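Local coordinates for protein histidine--tRNA ligase (Thermus thermophilus HB27, PDB 4RDX) that catalyses the ATP-dependent attachment of histidine to its cognate tRNA, releasing AMP and diphosphate, as a homodimeric class II aminoacyl-tRNA synthetase, at residues E83-M88 / Q128-A133; V147-C152 / F307-E312. One frame throughout, in Å; residues are numbered along the deposited sequence.

Contact 1 (E83-M88 / Q128-A133); sequences EGTAAM and QVNYEA. With HIS (histidine), chain D; AMP (adenosine monophosphate), chain C.
E132 OE2 is gripped from two directions. The hydroxyl of T85 donates to it, with OG1 to OE2 at 2.9 Å, arriving from above the carboxylate plane, 54° out of it. The ring NE2 of the bound histidine also reaches this oxygen, at 2.6 Å from E132 OE2, but the angle is bent and the bond is weak. E132 OE1 is hydrogen-bonded to Y290 OH, so both carboxylate oxygens are held. T85 reaches E132 from the helix side, and together they mark the imidazole end of the histidine pocket. The T85 side chain lies roughly perpendicular to that of E132.

M88 folds back at chi3 (-57°). This lays its CE against N130 CB at 3.5 Å and against E132 CG at 3.6 Å. The N130 amide lies beside G84, with OD1 3.6 Å from G84 CA. N130 ND2 donates to Q128 OE1, which leaves Q128 NE2 turned to AMP, where it bonds O4' at 3.2 Å.

At the head of the helix, E83 OE2 caps A86 N. Helix 85-94 packs on one face of strand 125-134. That strand runs between strands 104-113 and 304-310 in the large mixed sheet, and Y131 points to the other face, toward helix 139-156.

Contact 2 (V147-C152 / F307-E312); sequences VLLYEC and FAFGVE. With AMP (adenosine monophosphate), chain C; HIS (histidine), chain D.
L149 has CG anti to its backbone N (chi1 -176°), which carries its branched end out from helix 147-152 over the strand residues. F307 holds CG between the backbone N and the carbonyl carbon (chi1 65°), and its ring stands up toward the helix. The L149 and F307 side chains point opposite ways as they pass. L149 CB sits squarely over the F307 ring, 3.9 Å from the centroid and on the ring normal, a CH-pi contact. L149 CD1 touches both phenylalanines, 3.7 Å from F307 CD1 and 3.6 Å from F309 CD2. L148 CB adds a contact at 3.8 Å from F307 CE2, and C152 CB approaches F309 CE2 more loosely, at 4.2 Å. The contact is apolar and buried. With an alanine in place of F307, L149 CB would probably lose its ring face and a gap is likely to open between helix and strand.

The other side of the strand serves the ligands. A308 points away from the helix, and its CB lies 4.0 Å from CB of the bound histidine. G310 N makes a weak hydrogen bond to AMP O2', and G310 has no side chain to crowd that hydroxyl. G310 is also the N-cap of helix 311-320.

Helix 147-152 runs nearly parallel to strand 307-310, at 20° and 9.6 Å between axes. F271 and V273 of strand 269-275 touch L149, while helix 17-35 meets L148 and C152.

Overall arrangement
Contact 1 and contact 2 lie about 12 Å apart between centres, on opposite faces of one mixed sheet. Strands 125-134 and 304-310 are antiparallel neighbours in it, joined by probable backbone hydrogen bonds between Y131 and F307 and between V129 and F309. Both segments of contact 1 precede those of contact 2 in the chain, and helix 139-156 follows strand 125-134 directly. Both contacts belong to the class II catalytic domain. Helix 85-94 packs on the ligand-bearing face, and helix 139-156 backs the other. Each of the two strands supplies residues to both the histidine and the AMP pockets.

Contact 1 (E83-M88 / Q128-A133)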
# COMPACT_ATOMS: atom_id res chain seq x y z
N GLU A 83 -11.28 -8.05 -8.06
CA GLU A 83 -12.17 -6.95 -7.67
C GLU A 83 -12.20 -6.77 -6.15
O GLU A 83 -11.80 -7.66 -5.40
CB GLU A 83 -13.59 -7.20 -8.18
CG GLU A 83 -14.17 -8.55 -7.81
CD GLU A 83 -15.49 -8.45 -7.08
OE1 GLU A 83 -16.30 -9.40 -7.16
OE2 GLU A 83 -15.73 -7.41 -6.42
N GLY A 84 -12.67 -5.61 -5.70
CA GLY A 84 -12.70 -5.31 -4.29
C GLY A 84 -13.96 -5.76 -3.58
O GLY A 84 -13.89 -6.40 -2.52
N THR A 85 -15.11 -5.44 -4.16
CA THR A 85 -16.43 -5.61 -3.54
C THR A 85 -16.68 -6.93 -2.81
O THR A 85 -17.01 -6.94 -1.62
CB THR A 85 -17.56 -5.40 -4.57
OG1 THR A 85 -17.47 -4.08 -5.12
CG2 THR A 85 -18.92 -5.58 -3.92
N ALA A 86 -16.55 -8.03 -3.54
CA ALA A 86 -16.78 -9.36 -2.98
C ALA A 86 -15.90 -9.62 -1.76
O ALA A 86 -16.34 -10.19 -0.77
CB ALA A 86 -16.56 -10.43 -4.03
N ALA A 87 -14.64 -9.18 -1.84
CA ALA A 87 -13.70 -9.36 -0.75
C ALA A 87 -14.15 -8.58 0.49
O ALA A 87 -14.04 -9.07 1.62
CB ALA A 87 -12.30 -8.94 -1.17
N MET A 88 -14.66 -7.37 0.28
CA MET A 88 -15.13 -6.55 1.39
C MET A 88 -16.41 -7.10 2.02
O MET A 88 -16.62 -6.97 3.22
CB MET A 88 -15.32 -5.09 0.98
CG MET A 88 -14.04 -4.27 1.07
SD MET A 88 -14.19 -2.69 0.21
CE MET A 88 -14.63 -3.28 -1.42
N GLN A 128 -6.87 0.12 -7.30
CA GLN A 128 -8.25 0.56 -7.17
C GLN A 128 -8.53 1.18 -5.82
O GLN A 128 -7.89 0.84 -4.81
CB GLN A 128 -9.20 -0.62 -7.38
CG GLN A 128 -10.03 -0.55 -8.65
CD GLN A 128 -10.91 -1.77 -8.82
OE1 GLN A 128 -11.13 -2.53 -7.88
NE2 GLN A 128 -11.42 -1.97 -10.03
N VAL A 129 -9.48 2.12 -5.80
CA VAL A 129 -10.08 2.56 -4.56
C VAL A 129 -11.53 2.11 -4.56
O VAL A 129 -12.25 2.31 -5.53
CB VAL A 129 -10.02 4.09 -4.38
CG1 VAL A 129 -10.73 4.50 -3.09
CG2 VAL A 129 -8.59 4.57 -4.39
N ASN A 130 -11.93 1.48 -3.46
CA ASN A 130 -13.25 0.88 -3.32
C ASN A 130 -13.97 1.45 -2.11
O ASN A 130 -13.36 1.72 -1.08
CB ASN A 130 -13.13 -0.63 -3.15
CG ASN A 130 -12.96 -1.36 -4.46
OD1 ASN A 130 -13.90 -1.96 -4.97
ND2 ASN A 130 -11.75 -1.32 -5.01
N TYR A 131 -15.28 1.63 -2.26
CA TYR A 131 -16.15 2.07 -1.19
C TYR A 131 -17.37 1.17 -1.17
O TYR A 131 -17.94 0.88 -2.23
CB TYR A 131 -16.59 3.51 -1.41
CG TYR A 131 -17.74 3.96 -0.53
CD1 TYR A 131 -17.50 4.40 0.77
CD2 TYR A 131 -19.05 3.94 -0.99
CE1 TYR A 131 -18.54 4.81 1.58
CE2 TYR A 131 -20.09 4.34 -0.18
CZ TYR A 131 -19.83 4.78 1.11
OH TYR A 131 -20.86 5.19 1.92
N GLU A 132 -17.78 0.72 0.01
CA GLU A 132 -19.01 -0.05 0.17
C GLU A 132 -19.82 0.42 1.37
O GLU A 132 -19.29 0.66 2.45
CB GLU A 132 -18.73 -1.55 0.31
CG GLU A 132 -17.98 -2.17 -0.84
CD GLU A 132 -18.68 -2.01 -2.18
OE1 GLU A 132 -19.93 -1.97 -2.19
OE2 GLU A 132 -17.99 -1.91 -3.21
N ALA A 133 -21.12 0.57 1.16
CA ALA A 133 -22.07 0.79 2.24
C ALA A 133 -22.93 -0.46 2.31
O ALA A 133 -23.64 -0.81 1.35
CB ALA A 133 -22.92 2.01 1.97
N HIS D . -17.27 -2.91 -11.12
CA HIS D . -18.16 -2.77 -9.97
C HIS D . -19.34 -1.89 -10.34
O HIS D . -20.40 -1.95 -9.73
CB HIS D . -17.39 -2.18 -8.78
CG HIS D . -18.21 -2.05 -7.53
ND1 HIS D . -19.48 -2.56 -7.41
CD2 HIS D . -17.92 -1.44 -6.36
CE1 HIS D . -19.95 -2.29 -6.21
NE2 HIS D . -19.03 -1.61 -5.54
OXT HIS D . -19.24 -1.08 -11.27
P AMP C . -14.64 -2.37 -12.72
O1P AMP C . -14.20 -3.32 -11.64
O2P AMP C . -14.54 -2.95 -14.11
O3P AMP C . -15.93 -1.65 -12.42
O5' AMP C . -13.53 -1.23 -12.67
C5' AMP C . -13.77 0.01 -12.02
C4' AMP C . -12.72 1.02 -12.39
O4' AMP C . -11.41 0.45 -12.13
C3' AMP C . -12.69 1.41 -13.87
O3' AMP C . -13.58 2.46 -14.17
C2' AMP C . -11.22 1.77 -14.10
O2' AMP C . -10.96 3.10 -13.68
C1' AMP C . -10.51 0.81 -13.15
N9 AMP C . -10.06 -0.42 -13.83
C8 AMP C . -10.82 -1.52 -14.03
N7 AMP C . -10.12 -2.49 -14.68
C5 AMP C . -8.88 -2.00 -14.91
C6 AMP C . -7.65 -2.50 -15.56
N6 AMP C . -7.58 -3.74 -16.11
N1 AMP C . -6.58 -1.67 -15.59
C2 AMP C . -6.63 -0.44 -15.06
N3 AMP C . -7.71 0.08 -14.45
C4 AMP C . -8.85 -0.64 -14.35

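Contact 2 (V147-C152 / F307-E312)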
# COMPACT_ATOMS: atom_id res chain seq x y z
N VAL A 147 -22.29 10.76 -4.88
CA VAL A 147 -21.69 12.01 -4.41
C VAL A 147 -20.24 11.85 -3.97
O VAL A 147 -19.40 12.68 -4.27
CB VAL A 147 -22.52 12.64 -3.27
CG1 VAL A 147 -21.76 13.78 -2.62
CG2 VAL A 147 -23.87 13.13 -3.80
N LEU A 148 -19.96 10.76 -3.26
CA LEU A 148 -18.61 10.47 -2.77
C LEU A 148 -17.62 10.24 -3.91
O LEU A 148 -16.50 10.73 -3.85
CB LEU A 148 -18.63 9.26 -1.84
CG LEU A 148 -19.14 9.48 -0.41
CD1 LEU A 148 -19.17 8.18 0.37
CD2 LEU A 148 -18.28 10.52 0.30
N LEU A 149 -18.03 9.48 -4.93
CA LEU A 149 -17.17 9.27 -6.10
C LEU A 149 -16.88 10.62 -6.77
O LEU A 149 -15.71 11.04 -6.93
CB LEU A 149 -17.83 8.30 -7.09
CG LEU A 149 -17.06 7.89 -8.34
CD1 LEU A 149 -15.65 7.52 -7.99
CD2 LEU A 149 -17.73 6.72 -9.03
N TYR A 150 -17.97 11.29 -7.14
CA TYR A 150 -17.93 12.62 -7.72
C TYR A 150 -16.98 13.56 -6.97
O TYR A 150 -16.19 14.27 -7.58
CB TYR A 150 -19.35 13.20 -7.73
CG TYR A 150 -19.52 14.47 -8.54
CD1 TYR A 150 -19.39 14.46 -9.92
CD2 TYR A 150 -19.84 15.67 -7.92
CE1 TYR A 150 -19.56 15.61 -10.67
CE2 TYR A 150 -20.01 16.83 -8.66
CZ TYR A 150 -19.87 16.79 -10.03
OH TYR A 150 -20.03 17.94 -10.77
N GLU A 151 -17.04 13.50 -5.64
CA GLU A 151 -16.29 14.42 -4.77
C GLU A 151 -14.83 14.02 -4.58
O GLU A 151 -13.99 14.88 -4.38
CB GLU A 151 -16.99 14.55 -3.41
CG GLU A 151 -16.45 15.67 -2.52
CD GLU A 151 -16.73 17.06 -3.06
OE1 GLU A 151 -17.56 17.19 -3.99
OE2 GLU A 151 -16.12 18.03 -2.56
N CYS A 152 -14.54 12.72 -4.63
CA CYS A 152 -13.16 12.28 -4.66
C CYS A 152 -12.50 12.90 -5.89
O CYS A 152 -11.51 13.65 -5.78
CB CYS A 152 -13.07 10.75 -4.75
SG CYS A 152 -13.49 9.85 -3.23
N PHE A 307 -18.74 1.71 -4.94
CA PHE A 307 -18.05 2.03 -6.17
C PHE A 307 -16.56 1.69 -6.12
O PHE A 307 -15.99 1.50 -5.05
CB PHE A 307 -18.24 3.50 -6.54
CG PHE A 307 -17.63 4.46 -5.56
CD1 PHE A 307 -16.27 4.77 -5.61
CD2 PHE A 307 -18.41 5.07 -4.59
CE1 PHE A 307 -15.71 5.67 -4.73
CE2 PHE A 307 -17.86 5.98 -3.70
CZ PHE A 307 -16.50 6.26 -3.76
N ALA A 308 -15.96 1.62 -7.30
CA ALA A 308 -14.52 1.45 -7.42
C ALA A 308 -14.00 2.34 -8.53
O ALA A 308 -14.67 2.52 -9.54
CB ALA A 308 -14.17 -0.00 -7.69
N PHE A 309 -12.83 2.94 -8.33
CA PHE A 309 -12.18 3.69 -9.41
C PHE A 309 -10.69 3.36 -9.56
O PHE A 309 -10.06 2.86 -8.62
CB PHE A 309 -12.44 5.20 -9.32
CG PHE A 309 -11.68 5.92 -8.23
CD1 PHE A 309 -10.33 6.19 -8.36
CD2 PHE A 309 -12.35 6.38 -7.11
CE1 PHE A 309 -9.64 6.87 -7.37
CE2 PHE A 309 -11.67 7.07 -6.12
CZ PHE A 309 -10.32 7.31 -6.25
N GLY A 310 -10.16 3.63 -10.75
CA GLY A 310 -8.78 3.30 -11.07
C GLY A 310 -7.82 4.45 -10.88
O GLY A 310 -7.93 5.47 -11.57
N VAL A 311 -6.88 4.28 -9.96
CA VAL A 311 -5.88 5.30 -9.65
C VAL A 311 -5.08 5.73 -10.88
O VAL A 311 -4.80 6.92 -11.07
CB VAL A 311 -4.91 4.80 -8.55
CG1 VAL A 311 -3.86 5.84 -8.24
CG2 VAL A 311 -5.70 4.43 -7.29
N GLU A 312 -4.74 4.76 -11.73
CA GLU A 312 -4.02 5.04 -12.97
C GLU A 312 -4.80 5.97 -13.90
O GLU A 312 -4.27 6.99 -14.36
CB GLU A 312 -3.68 3.74 -13.71
CG GLU A 312 -2.58 2.91 -13.08
CD GLU A 312 -3.08 2.05 -11.94
OE1 GLU A 312 -4.31 1.98 -11.74
OE2 GLU A 312 -2.24 1.43 -11.24
P AMP C . -14.64 -2.37 -12.72
O1P AMP C . -14.20 -3.32 -11.64
O2P AMP C . -14.54 -2.95 -14.11
O3P AMP C . -15.93 -1.65 -12.42
O5' AMP C . -13.53 -1.23 -12.67
C5' AMP C . -13.77 0.01 -12.02
C4' AMP C . -12.72 1.02 -12.39
O4' AMP C . -11.41 0.45 -12.13
C3' AMP C . -12.69 1.41 -13.87
O3' AMP C . -13.58 2.46 -14.17
C2' AMP C . -11.22 1.77 -14.10
O2' AMP C . -10.96 3.10 -13.68
C1' AMP C . -10.51 0.81 -13.15
N9 AMP C . -10.06 -0.42 -13.83
C8 AMP C . -10.82 -1.52 -14.03
N7 AMP C . -10.12 -2.49 -14.68
C5 AMP C . -8.88 -2.00 -14.91
C6 AMP C . -7.65 -2.50 -15.56
N6 AMP C . -7.58 -3.74 -16.11
N1 AMP C . -6.58 -1.67 -15.59
C2 AMP C . -6.63 -0.44 -15.06
N3 AMP C . -7.71 0.08 -14.45
C4 AMP C . -8.85 -0.64 -14.35
N HIS D . -17.27 -2.91 -11.12
CA HIS D . -18.16 -2.77 -9.97
C HIS D . -19.34 -1.89 -10.34
O HIS D . -20.40 -1.95 -9.73
CB HIS D . -17.39 -2.18 -8.78
CG HIS D . -18.21 -2.05 -7.53
ND1 HIS D . -19.48 -2.56 -7.41
CD2 HIS D . -17.92 -1.44 -6.36
CE1 HIS D . -19.95 -2.29 -6.21
NE2 HIS D . -19.03 -1.61 -5.54
OXT HIS D . -19.24 -1.08 -11.27